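Local coordinates for protein tyrosine aminotransferase (Leishmania infantum, PDB 4IX8) that probably transfers the amino group of tyrosine to 2-oxoglutarate, using pyridoxal 5'-phosphate as its cofactor, at residues A[76-81]-A[285-290]; A[250-255]-A[371-376]. All blocks are in the same frame, centred on the assembly; numbering follows the deposited sequence.

Interactions 1 and 2 illustrate how chain segments far apart in sequence can meet beside one cofactor, one segment of each contact reaching it. Their centres lie about 14 Å apart, and they touch where Pro-77 N approaches Met-373 CE at 4.1 Å. The cofactor is carried by the modified residue LLP at position 282. From interaction 1, Arg-290 NH2 is hydrogen-bonded to its phosphate oxygen OP1; from interaction 2, Tyr-252 OH is hydrogen-bonded to the phenolic oxygen O3 on its pyridine ring. One residue of each contact thus reaches a different group of the cofactor. The second subunit packs on 76-81 and 285-290, whereas no other chain touches 250-255 or 371-376.

Interaction 1 (A[76-81]-A[285-290]); sequences DPTVDG and VCPGWR
The carboxylate of Asp-76 is used on both faces. Pro-287 CG lies over the OD1 end of one, 3.7 Å from OD1; on the other, Thr-78 OG1 and Thr-78 N both bond to OD1, at 2.7 and 2.9 Å, from above the carboxylate plane. The bond from the backbone N closes an Asx turn, so the group is gripped twice and its rotation fixed. A second flat group, the Trp-289 indole, carries Cys-286 CB over the centre of one face, 3.5 Å above the plane.

Elsewhere methyl groups do most of the touching. Because Thr-78 holds OG1 between its backbone N and carbonyl carbon (chi1 64°), CG2 turns to the other loop, meeting Val-285 O at 3.6 Å, Val-285 CG1 at 3.7 Å and Pro-287 CD at 3.9 Å. Pro-77 CB adds a looser touch on the same valine methyl.

Pro-287 O accepts from Arg-290 N and NH1 on opposite faces of its carbonyl, consistent with a part in positioning Arg-290, whose NH2 bonds the cofactor phosphate. At the subunit interface of this class I aminotransferase, Asp-76 OD2 bonds Tyr-105 N of the second subunit. The contact joins the loop before helix 87-99, on which Trp-289 packs, to the loop between strands 274-279 and 292-297.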
loop_
_atom_site.group_PDB
_atom_site.type_symbol
_atom_site.label_atom_id
_atom_site.label_comp_id
_atom_site.label_asym_id
_atom_site.label_seq_id
_atom_site.Cartn_x
_atom_site.Cartn_y
_atom_site.Cartn_z
ATOM N N ASP A 76 14.432 -9.949 3.731
ATOM C CA ASP A 76 13.756 -10.341 2.499
ATOM C C ASP A 76 14.194 -11.775 2.076
ATOM O O ASP A 76 15.327 -12.012 1.781
ATOM C CB ASP A 76 14.059 -9.300 1.413
ATOM C CG ASP A 76 13.347 -9.574 0.106
ATOM O OD1 ASP A 76 12.887 -10.716 -0.116
ATOM O OD2 ASP A 76 13.273 -8.638 -0.717
ATOM N N PRO A 77 13.247 -12.718 2.041
ATOM C CA PRO A 77 13.652 -14.094 1.766
ATOM C C PRO A 77 14.051 -14.338 0.318
ATOM O O PRO A 77 14.566 -15.403 0.029
ATOM C CB PRO A 77 12.401 -14.904 2.129
ATOM C CG PRO A 77 11.230 -13.912 1.967
ATOM C CD PRO A 77 11.802 -12.584 2.363
ATOM N N THR A 78 13.909 -13.350 -0.550
ATOM C CA THR A 78 14.182 -13.560 -1.960
ATOM C C THR A 78 15.636 -13.265 -2.299
ATOM O O THR A 78 16.030 -13.483 -3.419
ATOM C CB THR A 78 13.313 -12.677 -2.886
ATOM O OG1 THR A 78 13.636 -11.304 -2.663
ATOM C CG2 THR A 78 11.838 -12.895 -2.628
ATOM N N VAL A 79 16.442 -12.803 -1.344
ATOM C CA VAL A 79 17.753 -12.227 -1.687
ATOM C C VAL A 79 18.711 -13.119 -2.503
ATOM O O VAL A 79 19.335 -12.639 -3.444
ATOM C CB VAL A 79 18.481 -11.797 -0.426
ATOM C CG1 VAL A 79 19.904 -11.364 -0.730
ATOM C CG2 VAL A 79 17.714 -10.644 0.178
ATOM N N ASP A 80 18.836 -14.397 -2.155
ATOM C CA ASP A 80 19.856 -15.256 -2.760
ATOM C C ASP A 80 19.357 -16.200 -3.846
ATOM O O ASP A 80 20.146 -16.662 -4.655
ATOM C CB ASP A 80 20.536 -16.061 -1.664
ATOM C CG ASP A 80 21.354 -15.189 -0.765
ATOM O OD1 ASP A 80 22.372 -14.685 -1.268
ATOM O OD2 ASP A 80 20.952 -14.930 0.390
ATOM N N GLY A 81 18.066 -16.521 -3.834
ATOM C CA GLY A 81 17.488 -17.433 -4.812
ATOM C C GLY A 81 17.451 -18.854 -4.242
ATOM O O GLY A 81 16.947 -19.780 -4.893
ATOM N N VAL A 285 7.630 -16.649 -0.358
ATOM C CA VAL A 285 8.804 -15.969 -0.870
ATOM C C VAL A 285 8.418 -14.961 -1.947
ATOM O O VAL A 285 8.947 -15.006 -3.048
ATOM C CB VAL A 285 9.827 -17.004 -1.457
ATOM C CG1 VAL A 285 11.233 -16.401 -1.573
ATOM C CG2 VAL A 285 9.887 -18.283 -0.590
ATOM N N CYS A 286 7.452 -14.081 -1.648
ATOM C CA CYS A 286 7.001 -13.101 -2.630
ATOM C C CYS A 286 6.471 -11.845 -1.946
ATOM O O CYS A 286 5.369 -11.387 -2.247
ATOM C CB CYS A 286 5.939 -13.720 -3.548
ATOM S SG CYS A 286 4.496 -14.331 -2.650
ATOM N N PRO A 287 7.288 -11.234 -1.071
ATOM C CA PRO A 287 6.837 -10.048 -0.350
ATOM C C PRO A 287 6.488 -8.892 -1.265
ATOM O O PRO A 287 5.580 -8.108 -0.937
ATOM C CB PRO A 287 8.032 -9.699 0.543
ATOM C CG PRO A 287 9.234 -10.347 -0.152
ATOM C CD PRO A 287 8.673 -11.604 -0.731
ATOM N N GLY A 288 7.164 -8.814 -2.407
ATOM C CA GLY A 288 6.991 -7.695 -3.314
ATOM C C GLY A 288 5.646 -7.645 -4.025
ATOM O O GLY A 288 5.274 -6.609 -4.585
ATOM N N TRP A 289 4.900 -8.740 -3.975
ATOM C CA TRP A 289 3.625 -8.798 -4.654
ATOM C C TRP A 289 2.583 -7.949 -3.911
ATOM O O TRP A 289 1.557 -7.608 -4.468
ATOM C CB TRP A 289 3.143 -10.231 -4.794
ATOM C CG TRP A 289 3.987 -11.110 -5.661
ATOM C CD1 TRP A 289 5.197 -10.821 -6.188
ATOM C CD2 TRP A 289 3.694 -12.454 -6.045
ATOM N NE1 TRP A 289 5.669 -11.886 -6.903
ATOM C CE2 TRP A 289 4.766 -12.909 -6.819
ATOM C CE3 TRP A 289 2.621 -13.312 -5.813
ATOM C CZ2 TRP A 289 4.799 -14.179 -7.388
ATOM C CZ3 TRP A 289 2.662 -14.581 -6.360
ATOM C CH2 TRP A 289 3.740 -14.999 -7.144
ATOM N N ARG A 290 2.872 -7.611 -2.659
ATOM C CA ARG A 290 2.052 -6.738 -1.843
ATOM C C ARG A 290 0.647 -7.283 -1.660
ATOM O O ARG A 290 -0.337 -6.621 -1.991
ATOM C CB ARG A 290 1.970 -5.333 -2.439
ATOM C CG ARG A 290 3.316 -4.657 -2.667
ATOM C CD ARG A 290 4.268 -4.852 -1.487
ATOM N NE ARG A 290 3.718 -4.423 -0.216
ATOM C CZ ARG A 290 4.050 -4.938 0.970
ATOM N NH1 ARG A 290 4.896 -5.956 1.068
ATOM N NH2 ARG A 290 3.511 -4.444 2.073
#

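Interaction 2 (A[250-255]-A[371-376]); sequences EIYAEM and ASMFVM
Met-255 O receives the backbone N-H of Ser-372 at 3.0 Å, a bent bond (137° at the hydrogen) that bridges a turning loop and the approach to a strand. On one side, overlapping type I turns, Glu-250 to Ala-253 and Tyr-252 to Met-255, give 250-255 a tightly turning path. On the other, Ser-372 has a positive phi (58°), just before strand 374-379 begins. The same carbonyl oxygen also takes a CA-H...O contact from Ala-371.

Tyr-252 is the centre of the side-chain packing. With its hydroxyl anti to the backbone N (chi1 -176°), Ser-372 lays OG over the middle of the phenol ring, 3.2 Å above the plane, and its CB makes a CH-pi contact on that face; Ile-251 CG2 lies against the opposite face, toward its rim. Met-373 SD approaches Tyr-252 CE1 obliquely at 4.1 Å, a Met-aromatic contact, while Met-373 CG packs against Met-255 CE at 3.5 Å. At the far end, the edge of the Phe-374 ring, at CE2, lies 3.3 Å from Tyr-252 OH, the hydroxyl that is hydrogen-bonded to O3 of the cofactor-bearing LLP at position 282.

The contact joins the loop after strand 246-249 of the large sheet to the start of strand 374-379, beside strand 416-420 and helix 337-355.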
loop_
_atom_site.group_PDB
_atom_site.type_symbol
_atom_site.label_atom_id
_atom_site.label_comp_id
_atom_site.label_asym_id
_atom_site.label_seq_id
_atom_site.Cartn_x
_atom_site.Cartn_y
_atom_site.Cartn_z
ATOM N N GLU A 250 0.686 -13.185 12.594
ATOM C CA GLU A 250 0.964 -14.597 12.446
ATOM C C GLU A 250 1.429 -14.873 11.026
ATOM O O GLU A 250 1.157 -15.918 10.414
ATOM C CB GLU A 250 -0.293 -15.392 12.846
ATOM C CG GLU A 250 -0.607 -15.158 14.354
ATOM C CD GLU A 250 -1.756 -16.009 14.896
ATOM O OE1 GLU A 250 -2.346 -16.796 14.121
ATOM O OE2 GLU A 250 -2.015 -15.914 16.121
ATOM N N ILE A 251 2.234 -13.958 10.517
ATOM C CA ILE A 251 2.701 -14.093 9.149
ATOM C C ILE A 251 3.722 -15.209 8.988
ATOM O O ILE A 251 3.914 -15.722 7.884
ATOM C CB ILE A 251 3.292 -12.776 8.646
ATOM C CG1 ILE A 251 3.362 -12.823 7.115
ATOM C CG2 ILE A 251 4.644 -12.484 9.338
ATOM C CD1 ILE A 251 4.098 -11.700 6.524
ATOM N N TYR A 252 4.386 -15.597 10.078
ATOM C CA TYR A 252 5.362 -16.701 10.018
ATOM C C TYR A 252 4.742 -18.037 10.432
ATOM O O TYR A 252 5.463 -18.974 10.798
ATOM C CB TYR A 252 6.582 -16.406 10.908
ATOM C CG TYR A 252 7.380 -15.247 10.372
ATOM C CD1 TYR A 252 8.123 -15.380 9.215
ATOM C CD2 TYR A 252 7.372 -14.022 11.008
ATOM C CE1 TYR A 252 8.825 -14.315 8.702
ATOM C CE2 TYR A 252 8.063 -12.962 10.505
ATOM C CZ TYR A 252 8.805 -13.119 9.354
ATOM O OH TYR A 252 9.513 -12.065 8.832
ATOM N N ALA A 253 3.411 -18.130 10.351
ATOM C CA ALA A 253 2.668 -19.323 10.772
ATOM C C ALA A 253 3.178 -20.650 10.177
ATOM O O ALA A 253 3.154 -21.656 10.867
ATOM C CB ALA A 253 1.180 -19.171 10.405
ATOM N N GLU A 254 3.633 -20.642 8.924
ATOM C CA GLU A 254 4.058 -21.854 8.194
ATOM C C GLU A 254 5.535 -22.140 8.384
ATOM O O GLU A 254 6.061 -23.126 7.839
ATOM C CB GLU A 254 3.811 -21.690 6.697
ATOM C CG GLU A 254 2.337 -21.595 6.273
ATOM C CD GLU A 254 1.758 -22.928 5.873
ATOM O OE1 GLU A 254 2.514 -23.913 5.769
ATOM O OE2 GLU A 254 0.551 -22.978 5.598
ATOM N N MET A 255 6.217 -21.233 9.086
ATOM C CA MET A 255 7.678 -21.270 9.181
ATOM C C MET A 255 8.179 -21.565 10.593
ATOM O O MET A 255 9.059 -20.873 11.108
ATOM C CB MET A 255 8.237 -19.972 8.666
ATOM C CG MET A 255 8.260 -20.001 7.161
ATOM S SD MET A 255 8.206 -18.323 6.514
ATOM C CE MET A 255 9.973 -18.005 6.476
ATOM N N ALA A 371 11.472 -20.580 14.926
ATOM C CA ALA A 371 10.589 -20.143 13.846
ATOM C C ALA A 371 11.049 -18.838 13.223
ATOM O O ALA A 371 12.025 -18.222 13.678
ATOM C CB ALA A 371 9.183 -19.975 14.362
ATOM N N SER A 372 10.294 -18.407 12.207
ATOM C CA SER A 372 10.601 -17.196 11.455
ATOM C C SER A 372 12.017 -17.361 10.877
ATOM O O SER A 372 12.467 -18.492 10.719
ATOM C CB SER A 372 10.478 -15.964 12.330
ATOM O OG SER A 372 10.698 -14.798 11.572
ATOM N N MET A 373 12.691 -16.250 10.554
ATOM C CA MET A 373 13.961 -16.236 9.773
ATOM C C MET A 373 15.120 -15.502 10.446
ATOM O O MET A 373 16.127 -15.194 9.802
ATOM C CB MET A 373 13.748 -15.560 8.410
ATOM C CG MET A 373 12.766 -16.225 7.461
ATOM S SD MET A 373 12.075 -15.064 6.234
ATOM C CE MET A 373 13.390 -13.870 5.980
ATOM N N PHE A 374 14.970 -15.193 11.724
ATOM C CA PHE A 374 15.891 -14.288 12.401
ATOM C C PHE A 374 16.387 -14.843 13.713
ATOM O O PHE A 374 15.747 -15.686 14.326
ATOM C CB PHE A 374 15.207 -12.952 12.675
ATOM C CG PHE A 374 14.531 -12.348 11.464
ATOM C CD1 PHE A 374 15.265 -11.643 10.522
ATOM C CD2 PHE A 374 13.180 -12.503 11.264
ATOM C CE1 PHE A 374 14.653 -11.104 9.435
ATOM C CE2 PHE A 374 12.566 -11.943 10.168
ATOM C CZ PHE A 374 13.300 -11.244 9.268
ATOM N N VAL A 375 17.520 -14.332 14.156
ATOM C CA VAL A 375 18.005 -14.650 15.466
ATOM C C VAL A 375 18.403 -13.353 16.154
ATOM O O VAL A 375 18.752 -12.376 15.487
ATOM C CB VAL A 375 19.177 -15.659 15.372
ATOM C CG1 VAL A 375 20.442 -15.008 14.830
ATOM C CG2 VAL A 375 19.415 -16.294 16.701
ATOM N N MET A 376 18.255 -13.316 17.477
ATOM C CA MET A 376 18.688 -12.180 18.270
ATOM C C MET A 376 19.891 -12.575 19.125
ATOM O O MET A 376 19.802 -13.451 19.992
ATOM C CB MET A 376 17.553 -11.677 19.148
ATOM C CG MET A 376 16.539 -10.820 18.425
ATOM S SD MET A 376 17.176 -9.204 17.924
ATOM C CE MET A 376 16.696 -8.211 19.337
#